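Long-range contact in D-mannonate dehydratase (Streptococcus suis, PDB 3BDK), which probably catalyses the dehydration of D-mannonate to 2-dehydro-3-deoxy-D-gluconate, using manganese or ferrous iron, in pentose and glucuronate interconversion: residues A[23-28]-A[327-332]. Numbering follows the deposited sequence.
Sequences MSFRWY and LRPDHG. With MN (manganese (II) ion), chain D; DNO (D-mannose), chain C.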
loop_
_atom_site.group_PDB
_atom_site.type_symbol
_atom_site.label_atom_id
_atom_site.label_comp_id
_atom_site.label_asym_id
_atom_site.label_seq_id
_atom_site.Cartn_x
_atom_site.Cartn_y
_atom_site.Cartn_z
ATOM N N MET A 23 -4.770 -8.544 -9.173
ATOM C CA MET A 23 -3.785 -8.541 -8.103
ATOM C C MET A 23 -3.733 -9.911 -7.463
ATOM O O MET A 23 -4.768 -10.498 -7.197
ATOM C CB MET A 23 -4.122 -7.471 -7.063
ATOM C CG MET A 23 -2.921 -6.623 -6.630
ATOM S SD MET A 23 -2.209 -5.587 -7.938
ATOM C CE MET A 23 -3.705 -4.950 -8.693
ATOM N N SER A 24 -2.524 -10.419 -7.238
ATOM C CA SER A 24 -2.321 -11.785 -6.760
ATOM C C SER A 24 -1.241 -11.817 -5.708
ATOM O O SER A 24 -0.717 -10.781 -5.369
ATOM C CB SER A 24 -1.973 -12.688 -7.925
ATOM O OG SER A 24 -2.941 -12.507 -8.932
ATOM N N PHE A 25 -0.893 -12.994 -5.205
ATOM C CA PHE A 25 -0.087 -13.076 -3.995
ATOM C C PHE A 25 0.331 -14.521 -3.748
ATOM O O PHE A 25 -0.502 -15.428 -3.758
ATOM C CB PHE A 25 -0.936 -12.578 -2.816
ATOM C CG PHE A 25 -0.167 -11.919 -1.719
ATOM C CD1 PHE A 25 0.113 -12.602 -0.551
ATOM C CD2 PHE A 25 0.233 -10.588 -1.822
ATOM C CE1 PHE A 25 0.805 -11.982 0.488
ATOM C CE2 PHE A 25 0.926 -9.961 -0.780
ATOM C CZ PHE A 25 1.210 -10.655 0.360
ATOM N N ARG A 26 1.613 -14.751 -3.506
ATOM C CA ARG A 26 2.089 -16.118 -3.375
ATOM C C ARG A 26 1.733 -16.700 -2.024
ATOM O O ARG A 26 1.908 -16.039 -1.003
ATOM C CB ARG A 26 3.597 -16.204 -3.607
ATOM C CG ARG A 26 4.102 -17.611 -3.828
ATOM C CD ARG A 26 5.498 -17.580 -4.367
ATOM N NE ARG A 26 6.131 -18.895 -4.412
ATOM C CZ ARG A 26 7.277 -19.131 -5.042
ATOM N NH1 ARG A 26 7.892 -18.134 -5.661
ATOM N NH2 ARG A 26 7.806 -20.354 -5.055
ATOM N N TRP A 27 1.227 -17.932 -2.026
ATOM C CA TRP A 27 0.945 -18.658 -0.791
ATOM C C TRP A 27 1.625 -20.033 -0.822
ATOM O O TRP A 27 1.452 -20.804 -1.764
ATOM C CB TRP A 27 -0.571 -18.764 -0.557
ATOM C CG TRP A 27 -0.948 -19.416 0.760
ATOM C CD1 TRP A 27 -0.736 -18.922 2.024
ATOM C CD2 TRP A 27 -1.600 -20.682 0.933
ATOM N NE1 TRP A 27 -1.212 -19.805 2.968
ATOM C CE2 TRP A 27 -1.745 -20.891 2.331
ATOM C CE3 TRP A 27 -2.074 -21.663 0.041
ATOM C CZ2 TRP A 27 -2.341 -22.033 2.858
ATOM C CZ3 TRP A 27 -2.664 -22.807 0.567
ATOM C CH2 TRP A 27 -2.792 -22.981 1.967
ATOM N N TYR A 28 2.403 -20.327 0.212
ATOM C CA TYR A 28 3.219 -21.546 0.253
ATOM C C TYR A 28 2.520 -22.811 0.787
ATOM O O TYR A 28 3.181 -23.735 1.289
ATOM C CB TYR A 28 4.539 -21.279 1.004
ATOM C CG TYR A 28 5.555 -20.587 0.129
ATOM C CD1 TYR A 28 5.458 -19.218 -0.140
ATOM C CD2 TYR A 28 6.598 -21.306 -0.460
ATOM C CE1 TYR A 28 6.386 -18.581 -0.968
ATOM C CE2 TYR A 28 7.528 -20.679 -1.285
ATOM C CZ TYR A 28 7.417 -19.316 -1.538
ATOM O OH TYR A 28 8.342 -18.695 -2.360
ATOM N N LEU A 327 -0.873 -9.635 -11.827
ATOM C CA LEU A 327 0.353 -9.029 -11.321
ATOM C C LEU A 327 0.552 -9.338 -9.841
ATOM O O LEU A 327 -0.414 -9.434 -9.082
ATOM C CB LEU A 327 0.335 -7.515 -11.545
ATOM C CG LEU A 327 1.471 -6.720 -10.899
ATOM C CD1 LEU A 327 1.767 -5.461 -11.697
ATOM C CD2 LEU A 327 1.135 -6.379 -9.455
ATOM N N ARG A 328 1.808 -9.491 -9.436
ATOM C CA ARG A 328 2.130 -9.940 -8.087
ATOM C C ARG A 328 3.284 -9.136 -7.499
ATOM O O ARG A 328 4.399 -9.159 -8.021
ATOM C CB ARG A 328 2.472 -11.432 -8.086
ATOM C CG ARG A 328 3.104 -11.922 -6.794
ATOM C CD ARG A 328 3.837 -13.236 -7.003
ATOM N NE ARG A 328 4.968 -13.384 -6.090
ATOM C CZ ARG A 328 5.933 -14.286 -6.236
ATOM N NH1 ARG A 328 5.907 -15.128 -7.261
ATOM N NH2 ARG A 328 6.924 -14.348 -5.358
ATOM N N PRO A 329 3.010 -8.427 -6.409
ATOM C CA PRO A 329 4.070 -7.935 -5.523
ATOM C C PRO A 329 5.015 -9.052 -5.095
ATOM O O PRO A 329 4.637 -9.905 -4.292
ATOM C CB PRO A 329 3.293 -7.411 -4.314
ATOM C CG PRO A 329 2.049 -8.225 -4.293
ATOM C CD PRO A 329 1.703 -8.485 -5.731
ATOM N N ASP A 330 6.232 -9.042 -5.630
ATOM C CA ASP A 330 7.279 -9.947 -5.170
ATOM C C ASP A 330 7.820 -9.518 -3.810
ATOM O O ASP A 330 7.143 -8.821 -3.053
ATOM C CB ASP A 330 8.415 -10.013 -6.191
ATOM C CG ASP A 330 8.808 -11.437 -6.532
ATOM O OD1 ASP A 330 8.635 -12.326 -5.672
ATOM O OD2 ASP A 330 9.290 -11.668 -7.661
ATOM N N HIS A 331 9.044 -9.938 -3.507
ATOM C CA HIS A 331 9.574 -9.840 -2.152
ATOM C C HIS A 331 9.174 -8.521 -1.498
ATOM O O HIS A 331 8.965 -7.518 -2.179
ATOM C CB HIS A 331 11.097 -9.981 -2.161
ATOM C CG HIS A 331 11.589 -11.160 -2.942
ATOM N ND1 HIS A 331 11.304 -11.339 -4.278
ATOM C CD2 HIS A 331 12.349 -12.219 -2.573
ATOM C CE1 HIS A 331 11.866 -12.458 -4.700
ATOM N NE2 HIS A 331 12.506 -13.011 -3.685
ATOM N N GLY A 332 9.070 -8.531 -0.173
ATOM C CA GLY A 332 8.982 -7.304 0.595
ATOM C C GLY A 332 10.084 -7.188 1.630
ATOM O O GLY A 332 10.779 -8.160 1.922
HETATM MN MN MN D . 10.219 -13.887 -8.151
HETATM C C1 DNO C . 13.340 -15.781 -5.955
HETATM C C2 DNO C . 11.847 -15.904 -5.612
HETATM C C3 DNO C . 11.452 -17.211 -4.853
HETATM C C4 DNO C . 11.784 -18.625 -5.432
HETATM C C5 DNO C . 11.657 -18.877 -6.965
HETATM C C6 DNO C . 11.328 -20.353 -7.219
HETATM O O1 DNO C . 13.801 -14.714 -6.365
HETATM O O2 DNO C . 11.044 -15.707 -6.790
HETATM O O3 DNO C . 10.047 -17.182 -4.619
HETATM O O4 DNO C . 13.068 -19.045 -4.951
HETATM O O5 DNO C . 10.643 -18.081 -7.599
HETATM O O6 DNO C . 12.534 -21.063 -7.517
#
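Arg26 and Arg328 meet beside the bound sugar and show how a TIM barrel brings residues far apart in sequence together at one active site. The extended Arg26 side chain lays its CD over one face of the Arg328 guanidinium, 3.7 Å from NH2, and the two guanidinium planes stand almost perpendicular at 87°. With CG anti to the backbone N (chi1 -166°), Arg26 runs on past its partner to the D-mannose, where NH1 makes a weak hydrogen bond to O5; the sugar's O3 donates to Tyr28 OH. Carboxylates probably offset the charge of the paired arginines: Arg328 NH2 forms a 2.7 Å salt bridge to Asp330 OD1, and its NH1 another to Glu84. Asp330 thus has a divided role, its OD2 binding manganese at 2.5 Å alongside His219, His286 and the sugar's O2, while Arg328 holds the other carboxylate oxygen.

Behind this polar layer, Ser24 N donates to Leu327 O at 3.0 Å with a bent N-H...O angle of 136°. Pro329 CG packs 3.9 Å from Phe25 CD2, and Met23 SD lies beside Leu327 CD2. Backbone bonds from Met23 to Gly47 and from Trp27 to Val49 tie residues 23-28 to strand 47-50, so this segment bridges the first and last strands of the parallel sheet, with helix 348-368 packed against Met23, Phe25 and Pro329.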